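Local coordinates for BH2851 (Bacillus halodurans, PDB 2GFG), which is of unknown function, a putative adenylate cyclase whose CYTH-family antiparallel barrel probably handles phosphorylated substrates, as in relatives, at residues 101-104 and 105-109; 110-113 and 114-117. All coordinates share one frame; numbering follows the deposited sequence.

Interaction 1 (101-104 and 105-109); sequences EVMD and ALRDL
M103 and R107, one helical turn apart, make the main side-chain contact: CG of the selenomethionine lies over one face of the R107 guanidinium, near its rim, 3.2 Å from NH2. M103 SE follows at longer range, 4.1 Å from R107 CZ. CG of M103 stands anti to the backbone N (chi1 177°), and the chain then bends at both later torsions, while R107 bends at chi3 (-89°), turning its flat head back along the helix over the methionine methylene.

The carboxylate of D104 comes at the edge of the same guanidinium, the two planes nearly coplanar at 23°. D104 OD1 and R107 NH2 are 4.1 Å apart, too far for a salt bridge, and water joins them instead. One water donates to D104 OD1 and weakly accepts from R107 NH2; a second donates to the same OD1, at 2.8 Å, and weakly accepts from R107 NE. The opposite charges probably still attract across the gap, and the two waters, though weakly held by the arginine, may help orient its head.

Behind the side chains runs regular helical bonding: the amides of A105, L106, R107 and D108 bond to the carbonyl oxygens of E101, V102, M103 and D104. R107 N to M103 O, at 3.0 Å, ties together the backbones of the main side-chain pair. V102 and L106 meet more loosely on another face of the helix.

That face, with A105, rests on the barrel: V102 touches F66, L106 touches L68, and both reach L55 on strand 54-60. M103 packs against F97 in a flanking loop.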
ATOM      1  N   GLU A 101      17.139  -7.025   4.771  1.00 47.33           N
ATOM      2  CA  GLU A 101      16.893  -5.684   5.354  1.00 46.60           C
ATOM      3  C   GLU A 101      15.530  -5.565   6.031  1.00 43.78           C
ATOM      4  O   GLU A 101      15.377  -4.803   6.980  1.00 42.44           O
ATOM      5  CB  GLU A 101      17.042  -4.599   4.281  1.00 48.14           C
ATOM      6  CG  GLU A 101      18.495  -4.408   3.765  1.00 52.51           C
ATOM      7  CD  GLU A 101      19.418  -3.667   4.767  1.00 57.97           C
ATOM      8  OE1 GLU A 101      18.953  -3.286   5.868  1.00 62.98           O
ATOM      9  OE2 GLU A 101      20.608  -3.457   4.431  1.00 61.17           O
ATOM     10  N   VAL A 102      14.541  -6.305   5.529  1.00 42.91           N
ATOM     11  CA  VAL A 102      13.198  -6.291   6.114  1.00 42.42           C
ATOM     12  C   VAL A 102      13.229  -6.980   7.482  1.00 42.13           C
ATOM     13  O   VAL A 102      12.764  -6.427   8.472  1.00 40.85           O
ATOM     14  CB  VAL A 102      12.156  -6.980   5.186  1.00 42.25           C
ATOM     15  CG1 VAL A 102      10.788  -7.060   5.866  1.00 43.00           C
ATOM     16  CG2 VAL A 102      12.046  -6.231   3.867  1.00 44.90           C
HETATM   17  N   MSE A 103      13.807  -8.188   7.511  1.00 42.61           N
HETATM   18  CA  MSE A 103      14.013  -8.947   8.755  1.00 44.41           C
HETATM   19  C   MSE A 103      14.776  -8.103   9.786  1.00 42.61           C
HETATM   20  O   MSE A 103      14.385  -8.036  10.960  1.00 41.24           O
HETATM   21  CB  MSE A 103      14.788 -10.247   8.441  1.00 47.29           C
HETATM   22  CG  MSE A 103      15.154 -11.117   9.646  1.00 54.46           C
HETATM   23 SE   MSE A 103      13.718 -12.197  10.263  0.75 74.19          SE
HETATM   24  CE  MSE A 103      13.610 -13.423   8.815  1.00 67.99           C
ATOM     25  N   ASP A 104      15.844  -7.436   9.329  1.00 41.69           N
ATOM     26  CA  ASP A 104      16.677  -6.580  10.204  1.00 41.87           C
ATOM     27  C   ASP A 104      15.863  -5.456  10.845  1.00 41.13           C
ATOM     28  O   ASP A 104      15.960  -5.226  12.040  1.00 41.14           O
ATOM     29  CB  ASP A 104      17.840  -5.973   9.412  1.00 42.19           C
ATOM     30  CG  ASP A 104      18.882  -7.011   8.993  1.00 47.15           C
ATOM     31  OD1 ASP A 104      18.893  -8.147   9.555  1.00 50.29           O
ATOM     32  OD2 ASP A 104      19.700  -6.685   8.103  1.00 50.61           O
ATOM     33  N   ALA A 105      15.069  -4.760  10.031  1.00 40.78           N
ATOM     34  CA  ALA A 105      14.228  -3.650  10.514  1.00 40.90           C
ATOM     35  C   ALA A 105      13.129  -4.128  11.481  1.00 41.21           C
ATOM     36  O   ALA A 105      12.749  -3.400  12.394  1.00 41.43           O
ATOM     37  CB  ALA A 105      13.613  -2.913   9.352  1.00 41.48           C
ATOM     38  N   LEU A 106      12.604  -5.344  11.252  1.00 40.75           N
ATOM     39  CA  LEU A 106      11.609  -5.940  12.162  1.00 41.52           C
ATOM     40  C   LEU A 106      12.231  -6.231  13.519  1.00 41.68           C
ATOM     41  O   LEU A 106      11.651  -5.902  14.561  1.00 41.59           O
ATOM     42  CB  LEU A 106      11.019  -7.238  11.570  1.00 42.93           C
ATOM     43  CG  LEU A 106      10.086  -7.115  10.367  1.00 41.69           C
ATOM     44  CD1 LEU A 106       9.695  -8.490   9.878  1.00 44.68           C
ATOM     45  CD2 LEU A 106       8.848  -6.301  10.700  1.00 44.05           C
ATOM     46  N   ARG A 107      13.434  -6.819  13.502  1.00 41.79           N
ATOM     47  CA  ARG A 107      14.170  -7.119  14.735  1.00 42.25           C
ATOM     48  C   ARG A 107      14.614  -5.841  15.475  1.00 40.87           C
ATOM     49  O   ARG A 107      14.622  -5.816  16.695  1.00 40.70           O
ATOM     50  CB  ARG A 107      15.373  -8.045  14.445  1.00 43.80           C
ATOM     51  CG  ARG A 107      14.939  -9.481  14.085  1.00 49.08           C
ATOM     52  CD  ARG A 107      16.084 -10.516  14.148  1.00 54.46           C
ATOM     53  NE  ARG A 107      16.811 -10.631  12.866  1.00 59.36           N
ATOM     54  CZ  ARG A 107      17.265 -11.789  12.327  1.00 61.02           C
ATOM     55  NH1 ARG A 107      16.982 -12.983  12.886  1.00 61.16           N
ATOM     56  NH2 ARG A 107      17.931 -11.756  11.171  1.00 60.50           N
ATOM     57  N   ASP A 108      14.916  -4.768  14.723  1.00 40.01           N
ATOM     58  CA  ASP A 108      15.223  -3.442  15.342  1.00 39.38           C
ATOM     59  C   ASP A 108      13.993  -2.840  16.063  1.00 39.05           C
ATOM     60  O   ASP A 108      14.141  -2.043  16.983  1.00 38.48           O
ATOM     61  CB  ASP A 108      15.738  -2.443  14.295  1.00 38.26           C
ATOM     62  CG  ASP A 108      17.124  -2.799  13.759  1.00 40.09           C
ATOM     63  OD1 ASP A 108      17.792  -3.706  14.316  1.00 40.17           O
ATOM     64  OD2 ASP A 108      17.546  -2.166  12.770  1.00 45.71           O
ATOM     65  N   LEU A 109      12.792  -3.218  15.614  1.00 39.65           N
ATOM     66  CA  LEU A 109      11.527  -2.782  16.254  1.00 41.23           C
ATOM     67  C   LEU A 109      11.049  -3.748  17.378  1.00 40.85           C
ATOM     68  O   LEU A 109       9.963  -3.563  17.930  1.00 40.92           O
ATOM     69  CB  LEU A 109      10.420  -2.633  15.189  1.00 41.91           C
ATOM     70  CG  LEU A 109      10.614  -1.513  14.154  1.00 45.16           C
ATOM     71  CD1 LEU A 109       9.590  -1.634  13.048  1.00 46.66           C
ATOM     72  CD2 LEU A 109      10.543  -0.125  14.801  1.00 46.81           C
TER
HETATM   73  O   HOH W   1      18.290 -10.728   8.268  1.00 46.38           O
HETATM   74  O   HOH W   2      18.995  -9.053  12.212  1.00 54.21           O

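Interaction 2 (110-113 and 114-117)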
ATOM      1  N   SER A 110      11.881  -4.752  17.712  1.00 41.23           N
ATOM      2  CA  SER A 110      11.549  -5.783  18.743  1.00 42.33           C
ATOM      3  C   SER A 110      10.263  -6.576  18.402  1.00 43.87           C
ATOM      4  O   SER A 110       9.520  -7.002  19.297  1.00 44.83           O
ATOM      5  CB  SER A 110      11.460  -5.159  20.155  1.00 42.35           C
ATOM      6  OG  SER A 110      12.739  -4.757  20.615  1.00 42.77           O
ATOM      7  N   ILE A 111      10.051  -6.812  17.108  1.00 45.72           N
ATOM      8  CA  ILE A 111       8.921  -7.599  16.632  1.00 46.27           C
ATOM      9  C   ILE A 111       9.303  -9.071  16.694  1.00 47.23           C
ATOM     10  O   ILE A 111      10.267  -9.474  16.056  1.00 48.26           O
ATOM     11  CB  ILE A 111       8.550  -7.249  15.155  1.00 46.51           C
ATOM     12  CG1 ILE A 111       8.271  -5.749  14.989  1.00 44.28           C
ATOM     13  CG2 ILE A 111       7.330  -8.089  14.681  1.00 45.40           C
ATOM     14  CD1 ILE A 111       6.977  -5.263  15.660  1.00 47.97           C
ATOM     15  N   PRO A 112       8.553  -9.887  17.483  1.00 48.46           N
ATOM     16  CA  PRO A 112       8.840 -11.321  17.484  1.00 48.66           C
ATOM     17  C   PRO A 112       8.399 -11.968  16.159  1.00 48.29           C
ATOM     18  O   PRO A 112       7.202 -12.103  15.906  1.00 48.41           O
ATOM     19  CB  PRO A 112       8.013 -11.841  18.663  1.00 48.64           C
ATOM     20  CG  PRO A 112       6.883 -10.876  18.778  1.00 49.93           C
ATOM     21  CD  PRO A 112       7.436  -9.547  18.392  1.00 49.07           C
ATOM     22  N   ILE A 113       9.376 -12.296  15.303  1.00 48.58           N
ATOM     23  CA  ILE A 113       9.103 -12.864  13.958  1.00 48.08           C
ATOM     24  C   ILE A 113       8.373 -14.217  14.028  1.00 47.49           C
ATOM     25  O   ILE A 113       7.548 -14.531  13.156  1.00 46.12           O
ATOM     26  CB  ILE A 113      10.429 -12.985  13.100  1.00 48.96           C
ATOM     27  CG1 ILE A 113      10.922 -11.587  12.668  1.00 49.76           C
ATOM     28  CG2 ILE A 113      10.224 -13.874  11.853  1.00 48.78           C
ATOM     29  CD1 ILE A 113      12.042 -11.059  13.488  1.00 52.69           C
ATOM     30  N   SER A 114       8.644 -14.987  15.084  1.00 47.71           N
ATOM     31  CA  SER A 114       7.949 -16.268  15.327  1.00 47.87           C
ATOM     32  C   SER A 114       6.431 -16.092  15.583  1.00 48.08           C
ATOM     33  O   SER A 114       5.675 -17.058  15.505  1.00 48.62           O
ATOM     34  CB  SER A 114       8.574 -16.989  16.515  1.00 48.21           C
ATOM     35  OG  SER A 114       8.305 -16.294  17.724  1.00 49.70           O
ATOM     36  N   GLN A 115       6.018 -14.870  15.956  1.00 47.71           N
ATOM     37  CA  GLN A 115       4.600 -14.560  16.199  1.00 47.77           C
ATOM     38  C   GLN A 115       3.881 -13.987  14.964  1.00 46.16           C
ATOM     39  O   GLN A 115       2.648 -13.872  14.962  1.00 43.95           O
ATOM     40  CB  GLN A 115       4.467 -13.581  17.375  1.00 48.57           C
ATOM     41  CG  GLN A 115       4.983 -14.131  18.699  1.00 50.48           C
ATOM     42  CD  GLN A 115       4.226 -15.375  19.154  1.00 53.98           C
ATOM     43  OE1 GLN A 115       4.822 -16.431  19.377  1.00 57.84           O
ATOM     44  NE2 GLN A 115       2.899 -15.269  19.232  1.00 56.57           N
ATOM     45  N   LEU A 116       4.649 -13.606  13.933  1.00 45.68           N
ATOM     46  CA  LEU A 116       4.062 -13.071  12.686  1.00 45.30           C
ATOM     47  C   LEU A 116       3.435 -14.183  11.874  1.00 45.26           C
ATOM     48  O   LEU A 116       3.961 -15.292  11.821  1.00 45.19           O
ATOM     49  CB  LEU A 116       5.126 -12.359  11.834  1.00 46.30           C
ATOM     50  CG  LEU A 116       5.606 -10.993  12.310  1.00 46.81           C
ATOM     51  CD1 LEU A 116       6.833 -10.562  11.517  1.00 48.36           C
ATOM     52  CD2 LEU A 116       4.500  -9.955  12.190  1.00 47.19           C
ATOM     53  N   LYS A 117       2.302 -13.883  11.241  1.00 45.69           N
ATOM     54  CA  LYS A 117       1.626 -14.849  10.361  1.00 45.50           C
ATOM     55  C   LYS A 117       0.783 -14.151   9.308  1.00 44.43           C
ATOM     56  O   LYS A 117       0.424 -12.980   9.454  1.00 40.84           O
ATOM     57  CB  LYS A 117       0.759 -15.798  11.179  1.00 45.67           C
ATOM     58  CG  LYS A 117      -0.287 -15.103  12.067  1.00 48.02           C
ATOM     59  CD  LYS A 117      -0.949 -16.088  13.037  1.00 49.65           C
ATOM     60  CE  LYS A 117       0.027 -16.567  14.125  1.00 51.38           C
ATOM     61  NZ  LYS A 117      -0.655 -17.384  15.175  1.00 52.90           N
TER
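A short 3-10 turn within the loop between helix 101-108 and strand 117-131 brings the chain up to that strand, and two successive i to i+3 backbone bonds define it. Q115 N donates to P112 O at 3.0 Å, and L116 N to I113 O at 3.1 Å. Both donors stand well above the carbonyl planes, the second by 69°, so neither bond uses a lone-pair direction; the tight winding sets this geometry.

Two side-chain pairs sit on the turn. On its outer part the CG methylene of Q115 lies against the P112 ring, 3.8 Å from the proline CG, the two groups crossing obliquely; a bend at chi2 (-61°) then leads the amide end away. On the buried part, L116 directs its CB back toward residues 110-113, and its CD1 methyl meets I111 CG2 at 4.0 Å, the side chains crossing at about a right angle. I111 presents that methyl from the branch anti to its backbone N, while CG1 of I113 approaches the same CD1 more distantly, at 4.4 Å.

L116 also packs on F97 and L48, and I111 on L48 of helix 47-50. Trimming L116 to an alanine would probably open a gap beside I111 CG2 and leave the turn with less apolar contact to L106 and F97.

The chemistry is therefore divided: main-chain bonds shape the turn, and they use no side-chain atom, asking only for an N-H at 115 and 116, whereas aliphatic contacts from I111 and L116 hold its inner side to the protein.

Overall arrangement
Interaction 1 closes just before interaction 2 opens, and the two follow in series within the CYTH domain, their centres 10 Å apart. Helix 101-108 ends in a Schellman motif with S110, at positive phi, as the C-prime residue: I111 N reaches L106 O and S110 N reaches R107 O. The chain then turns back beside the helix it has just left. I113 packs on M103 SE and R107 CG, and L116 CD1 meets L106 CD1 at 3.9 Å. Both regions share the F97 neighbourhood, and their centres lie about 19 and 21 Å from the centre of the chain. Together they form a helix-and-turn connection leading from the outside of the eight-stranded barrel into strand 117-131.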